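PDB 5OET: glutathione synthetase-like effector 30 (Gpa-GSS30-apo) from Globodera pallida, which probably acts as an effector of a plant-parasitic nematode, and belongs to the family that joins gamma-glutamylcysteine and glycine at the expense of ATP. Local coordinates for residues Q103-L114 against M373-Q381. Numbering follows the deposited sequence.
Sequences QAVDVQKAMLLL and MAEAIRKVQ
Helix 373-380 packs across segment 103-114 of helix 98-119 with segment axes 9.1 Å apart at closest and a signed crossing angle of -112°; the backbones approach most nearly where Ala110 faces Met373, their CA atoms 5.3 Å apart. Ile377 is the knob of this crossing, set among Val107, Ala110, Met111 and Leu114. Its CG1 lies anti to the carbonyl carbon (chi1 -69°), and the extended chain beyond carries CD1 to 4.0 Å from CD2 of Leu114 and close to the backbone O of Ala110. The bent chain of Met111 reaches the same side chain, its SD meeting CG1 of Ile377.

Where the backbones come nearest, the alanines meet their partners through CB: that of Ala110 rests 3.6 Å from CB of Met373, and that of Ala376 meets CG2 of Val107 at 3.7 Å. Met373 continues along helix 98-119, where its SD lies 4.2 Å from CD1 of Leu113, while Phe365 touches it from a loop.

In this glutathione synthetase-like fold, helix 98-119 packs against the large mixed sheet. Ala104 and Gln108, which do not touch helix 373-380, lie on strands 160-173, 179-188 and 469-484 between them, whereas Val107 and Met111 touch both the sheet and Ile377. Val380 ties the second helix to the sheet directly, through backbone hydrogen bonding with Gln183.

Near Gln103 the packing sets an amide nitrogen against aliphatic carbons. This side chain stretches out with chi1 -164°, and its NE2 comes 3.7 Å from CG1 of Val380 and 3.9 Å from CB of Lys379; Gln103 and Val380 run past each other in opposite senses. Beyond the interface, NH1 of Arg378 bonds OE1 of Gln381 at 2.8 Å, meeting a lone pair of the amide oxygen, which itself lies somewhat out of the guanidinium plane, while the same guanidinium forms a salt bridge with Glu362.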
ATOM      1  N   GLN A 103      -8.510 -26.819  14.259  1.00 51.29           N
ATOM      2  CA  GLN A 103      -9.901 -27.229  14.380  1.00 51.07           C
ATOM      3  C   GLN A 103     -10.834 -26.282  13.605  1.00 51.23           C
ATOM      4  O   GLN A 103     -11.782 -26.757  12.945  1.00 53.42           O
ATOM      5  CB  GLN A 103     -10.305 -27.296  15.859  1.00 51.63           C
ATOM      6  CG  GLN A 103     -11.571 -28.065  16.160  1.00 52.62           C
ATOM      7  CD  GLN A 103     -12.058 -27.866  17.586  1.00 53.24           C
ATOM      8  OE1 GLN A 103     -11.279 -27.552  18.502  1.00 54.39           O
ATOM      9  NE2 GLN A 103     -13.362 -28.063  17.789  1.00 52.85           N
ATOM     10  N   ALA A 104     -10.580 -24.974  13.662  1.00 49.29           N
ATOM     11  CA  ALA A 104     -11.389 -24.003  12.909  1.00 49.65           C
ATOM     12  C   ALA A 104     -11.171 -24.061  11.383  1.00 49.82           C
ATOM     13  O   ALA A 104     -12.117 -23.990  10.591  1.00 51.07           O
ATOM     14  CB  ALA A 104     -11.113 -22.594  13.398  1.00 49.05           C
ATOM     15  N   VAL A 105      -9.912 -24.150  10.983  1.00 50.10           N
ATOM     16  CA  VAL A 105      -9.558 -24.304   9.584  1.00 49.13           C
ATOM     17  C   VAL A 105     -10.164 -25.576   9.013  1.00 50.42           C
ATOM     18  O   VAL A 105     -10.710 -25.528   7.936  1.00 50.07           O
ATOM     19  CB  VAL A 105      -8.028 -24.296   9.391  1.00 49.02           C
ATOM     20  CG1 VAL A 105      -7.621 -24.843   8.025  1.00 49.15           C
ATOM     21  CG2 VAL A 105      -7.504 -22.880   9.593  1.00 47.82           C
ATOM     22  N   ASP A 106     -10.075 -26.687   9.741  1.00 53.61           N
ATOM     23  CA  ASP A 106     -10.532 -27.990   9.245  1.00 57.11           C
ATOM     24  C   ASP A 106     -12.048 -28.104   9.042  1.00 55.82           C
ATOM     25  O   ASP A 106     -12.492 -28.860   8.183  1.00 57.02           O
ATOM     26  CB  ASP A 106     -10.077 -29.132  10.184  1.00 62.44           C
ATOM     27  CG  ASP A 106      -8.566 -29.405  10.122  1.00 66.28           C
ATOM     28  OD1 ASP A 106      -7.941 -29.127   9.061  1.00 70.10           O
ATOM     29  OD2 ASP A 106      -8.003 -29.892  11.146  1.00 68.28           O
ATOM     30  N   VAL A 107     -12.832 -27.374   9.834  1.00 53.73           N
ATOM     31  CA  VAL A 107     -14.291 -27.506   9.798  1.00 52.56           C
ATOM     32  C   VAL A 107     -14.943 -26.599   8.735  1.00 51.90           C
ATOM     33  O   VAL A 107     -16.153 -26.712   8.459  1.00 50.67           O
ATOM     34  CB  VAL A 107     -14.899 -27.292  11.208  1.00 52.17           C
ATOM     35  CG1 VAL A 107     -14.970 -25.815  11.594  1.00 50.55           C
ATOM     36  CG2 VAL A 107     -16.257 -27.955  11.311  1.00 52.37           C
ATOM     37  N   GLN A 108     -14.141 -25.721   8.120  1.00 51.95           N
ATOM     38  CA  GLN A 108     -14.661 -24.740   7.164  1.00 50.50           C
ATOM     39  C   GLN A 108     -15.340 -25.387   5.974  1.00 50.99           C
ATOM     40  O   GLN A 108     -16.404 -24.951   5.580  1.00 51.08           O
ATOM     41  CB  GLN A 108     -13.563 -23.772   6.681  1.00 49.81           C
ATOM     42  CG  GLN A 108     -14.106 -22.494   6.040  1.00 49.31           C
ATOM     43  CD  GLN A 108     -15.059 -21.707   6.954  1.00 50.17           C
ATOM     44  OE1 GLN A 108     -15.902 -20.954   6.473  1.00 50.61           O
ATOM     45  NE2 GLN A 108     -14.928 -21.882   8.284  1.00 52.74           N
ATOM     46  N   LYS A 109     -14.745 -26.437   5.419  1.00 53.16           N
ATOM     47  CA  LYS A 109     -15.378 -27.186   4.319  1.00 54.95           C
ATOM     48  C   LYS A 109     -16.801 -27.655   4.713  1.00 54.81           C
ATOM     49  O   LYS A 109     -17.774 -27.422   3.988  1.00 53.81           O
ATOM     50  CB  LYS A 109     -14.492 -28.370   3.916  1.00 57.43           C
ATOM     51  CG  LYS A 109     -14.818 -29.013   2.583  1.00 59.72           C
ATOM     52  CD  LYS A 109     -14.230 -30.422   2.500  1.00 63.06           C
ATOM     53  CE  LYS A 109     -14.774 -31.215   1.318  1.00 64.42           C
ATOM     54  NZ  LYS A 109     -14.276 -30.700   0.004  1.00 64.82           N
ATOM     55  N   ALA A 110     -16.909 -28.280   5.883  1.00 55.30           N
ATOM     56  CA  ALA A 110     -18.199 -28.712   6.440  1.00 55.31           C
ATOM     57  C   ALA A 110     -19.171 -27.558   6.647  1.00 53.51           C
ATOM     58  O   ALA A 110     -20.375 -27.677   6.408  1.00 54.15           O
ATOM     59  CB  ALA A 110     -17.975 -29.417   7.768  1.00 56.28           C
ATOM     60  N   MET A 111     -18.641 -26.446   7.119  1.00 52.31           N
ATOM     61  CA  MET A 111     -19.455 -25.282   7.436  1.00 51.94           C
ATOM     62  C   MET A 111     -20.076 -24.654   6.165  1.00 50.50           C
ATOM     63  O   MET A 111     -21.256 -24.289   6.155  1.00 49.75           O
ATOM     64  CB  MET A 111     -18.627 -24.254   8.201  1.00 52.79           C
ATOM     65  CG  MET A 111     -19.449 -23.493   9.215  1.00 54.90           C
ATOM     66  SD  MET A 111     -19.563 -24.404  10.756  1.00 58.52           S
ATOM     67  CE  MET A 111     -21.208 -23.861  11.291  1.00 60.13           C
ATOM     68  N   LEU A 112     -19.294 -24.555   5.089  1.00 48.23           N
ATOM     69  CA  LEU A 112     -19.842 -24.112   3.803  1.00 46.23           C
ATOM     70  C   LEU A 112     -20.896 -25.096   3.292  1.00 44.74           C
ATOM     71  O   LEU A 112     -21.981 -24.694   2.904  1.00 44.11           O
ATOM     72  CB  LEU A 112     -18.738 -23.940   2.762  1.00 46.92           C
ATOM     73  CG  LEU A 112     -17.662 -22.886   3.024  1.00 46.74           C
ATOM     74  CD1 LEU A 112     -16.557 -22.952   1.979  1.00 47.00           C
ATOM     75  CD2 LEU A 112     -18.285 -21.512   3.047  1.00 46.06           C
ATOM     76  N   LEU A 113     -20.592 -26.382   3.323  1.00 44.10           N
ATOM     77  CA  LEU A 113     -21.544 -27.377   2.842  1.00 45.09           C
ATOM     78  C   LEU A 113     -22.886 -27.351   3.557  1.00 44.58           C
ATOM     79  O   LEU A 113     -23.895 -27.517   2.928  1.00 44.09           O
ATOM     80  CB  LEU A 113     -20.947 -28.795   2.886  1.00 46.88           C
ATOM     81  CG  LEU A 113     -19.911 -29.164   1.820  1.00 47.51           C
ATOM     82  CD1 LEU A 113     -19.590 -30.647   1.900  1.00 49.10           C
ATOM     83  CD2 LEU A 113     -20.401 -28.803   0.419  1.00 47.68           C
ATOM     84  N   LEU A 114     -22.903 -27.125   4.867  1.00 45.39           N
ATOM     85  CA  LEU A 114     -24.173 -27.065   5.620  1.00 45.42           C
ATOM     86  C   LEU A 114     -25.051 -25.871   5.217  1.00 44.10           C
ATOM     87  O   LEU A 114     -26.234 -26.020   5.011  1.00 44.33           O
ATOM     88  CB  LEU A 114     -23.892 -27.010   7.117  1.00 46.22           C
ATOM     89  CG  LEU A 114     -25.057 -26.677   8.040  1.00 48.24           C
ATOM     90  CD1 LEU A 114     -26.147 -27.720   7.912  1.00 50.46           C
ATOM     91  CD2 LEU A 114     -24.598 -26.580   9.481  1.00 49.17           C
ATOM     92  N   MET A 373     -18.386 -34.741   9.077  1.00 62.32           N
ATOM     93  CA  MET A 373     -18.520 -33.307   9.019  1.00 59.84           C
ATOM     94  C   MET A 373     -19.537 -32.782  10.040  1.00 59.06           C
ATOM     95  O   MET A 373     -19.326 -31.739  10.660  1.00 58.18           O
ATOM     96  CB  MET A 373     -18.883 -32.918   7.578  1.00 59.71           C
ATOM     97  CG  MET A 373     -17.900 -33.465   6.533  1.00 60.62           C
ATOM     98  SD  MET A 373     -17.579 -32.530   5.015  1.00 63.14           S
ATOM     99  CE  MET A 373     -17.080 -33.917   3.978  1.00 64.38           C
ATOM    100  N   ALA A 374     -20.622 -33.510  10.239  1.00 60.28           N
ATOM    101  CA  ALA A 374     -21.646 -33.133  11.230  1.00 61.01           C
ATOM    102  C   ALA A 374     -21.127 -33.051  12.672  1.00 62.03           C
ATOM    103  O   ALA A 374     -21.496 -32.133  13.389  1.00 61.99           O
ATOM    104  CB  ALA A 374     -22.834 -34.092  11.175  1.00 62.43           C
ATOM    105  N   GLU A 375     -20.288 -34.002  13.095  1.00 63.54           N
ATOM    106  CA  GLU A 375     -19.773 -34.040  14.482  1.00 63.95           C
ATOM    107  C   GLU A 375     -18.758 -32.929  14.739  1.00 60.04           C
ATOM    108  O   GLU A 375     -18.800 -32.273  15.777  1.00 59.05           O
ATOM    109  CB  GLU A 375     -19.174 -35.405  14.816  1.00 67.86           C
ATOM    110  CG  GLU A 375     -20.204 -36.529  14.792  1.00 71.70           C
ATOM    111  CD  GLU A 375     -19.714 -37.837  15.414  1.00 78.07           C
ATOM    112  OE1 GLU A 375     -18.480 -37.992  15.615  1.00 82.28           O
ATOM    113  OE2 GLU A 375     -20.570 -38.725  15.706  1.00 81.34           O
ATOM    114  N   ALA A 376     -17.863 -32.729  13.777  1.00 57.04           N
ATOM    115  CA  ALA A 376     -16.959 -31.569  13.740  1.00 54.06           C
ATOM    116  C   ALA A 376     -17.689 -30.264  13.958  1.00 51.83           C
ATOM    117  O   ALA A 376     -17.230 -29.437  14.743  1.00 51.55           O
ATOM    118  CB  ALA A 376     -16.209 -31.512  12.419  1.00 52.81           C
ATOM    119  N   ILE A 377     -18.807 -30.081  13.257  1.00 51.20           N
ATOM    120  CA  ILE A 377     -19.683 -28.916  13.449  1.00 50.64           C
ATOM    121  C   ILE A 377     -20.306 -28.872  14.850  1.00 51.88           C
ATOM    122  O   ILE A 377     -20.345 -27.808  15.449  1.00 51.78           O
ATOM    123  CB  ILE A 377     -20.806 -28.848  12.392  1.00 50.54           C
ATOM    124  CG1 ILE A 377     -20.208 -28.529  11.028  1.00 50.50           C
ATOM    125  CG2 ILE A 377     -21.831 -27.771  12.733  1.00 49.99           C
ATOM    126  CD1 ILE A 377     -21.202 -28.583   9.888  1.00 50.60           C
ATOM    127  N   ARG A 378     -20.790 -30.004  15.370  1.00 53.08           N
ATOM    128  CA  ARG A 378     -21.378 -30.012  16.703  1.00 53.86           C
ATOM    129  C   ARG A 378     -20.388 -29.587  17.766  1.00 53.80           C
ATOM    130  O   ARG A 378     -20.780 -28.887  18.687  1.00 53.78           O
ATOM    131  CB  ARG A 378     -21.987 -31.367  17.058  1.00 55.86           C
ATOM    132  CG  ARG A 378     -23.206 -31.764  16.233  1.00 56.88           C
ATOM    133  CD  ARG A 378     -24.378 -30.838  16.454  1.00 56.78           C
ATOM    134  NE  ARG A 378     -25.631 -31.316  15.884  1.00 57.14           N
ATOM    135  CZ  ARG A 378     -26.778 -30.633  15.906  1.00 57.09           C
ATOM    136  NH1 ARG A 378     -26.844 -29.428  16.470  1.00 56.44           N
ATOM    137  NH2 ARG A 378     -27.881 -31.154  15.368  1.00 57.64           N
ATOM    138  N   LYS A 379     -19.119 -29.994  17.644  1.00 54.72           N
ATOM    139  CA  LYS A 379     -18.050 -29.608  18.611  1.00 54.56           C
ATOM    140  C   LYS A 379     -17.914 -28.089  18.853  1.00 53.03           C
ATOM    141  O   LYS A 379     -17.659 -27.665  19.981  1.00 51.91           O
ATOM    142  CB  LYS A 379     -16.684 -30.154  18.174  1.00 55.01           C
ATOM    143  CG  LYS A 379     -16.196 -31.405  18.876  1.00 57.91           C
ATOM    144  CD  LYS A 379     -15.099 -32.098  18.045  1.00 59.35           C
ATOM    145  CE  LYS A 379     -14.063 -32.877  18.870  1.00 61.89           C
ATOM    146  NZ  LYS A 379     -14.616 -34.086  19.568  1.00 64.48           N
ATOM    147  N   VAL A 380     -18.083 -27.285  17.798  1.00 52.44           N
ATOM    148  CA  VAL A 380     -17.922 -25.808  17.884  1.00 51.74           C
ATOM    149  C   VAL A 380     -19.211 -25.011  18.162  1.00 52.02           C
ATOM    150  O   VAL A 380     -19.137 -23.800  18.369  1.00 50.42           O
ATOM    151  CB  VAL A 380     -17.236 -25.220  16.612  1.00 50.30           C
ATOM    152  CG1 VAL A 380     -15.990 -26.023  16.246  1.00 50.40           C
ATOM    153  CG2 VAL A 380     -18.191 -25.177  15.425  1.00 49.43           C
ATOM    154  N   GLN A 381     -20.372 -25.668  18.158  1.00 54.20           N
ATOM    155  CA  GLN A 381     -21.662 -24.999  18.406  1.00 55.46           C
ATOM    156  C   GLN A 381     -21.819 -24.612  19.865  1.00 58.29           C
ATOM    157  O   GLN A 381     -21.155 -25.173  20.723  1.00 61.04           O
ATOM    158  CB  GLN A 381     -22.839 -25.891  18.004  1.00 55.53           C
ATOM    159  CG  GLN A 381     -23.145 -25.898  16.515  1.00 54.17           C
ATOM    160  CD  GLN A 381     -24.389 -26.702  16.177  1.00 54.93           C
ATOM    161  OE1 GLN A 381     -24.706 -27.671  16.850  1.00 56.19           O
ATOM    162  NE2 GLN A 381     -25.109 -26.287  15.140  1.00 54.85           N
TER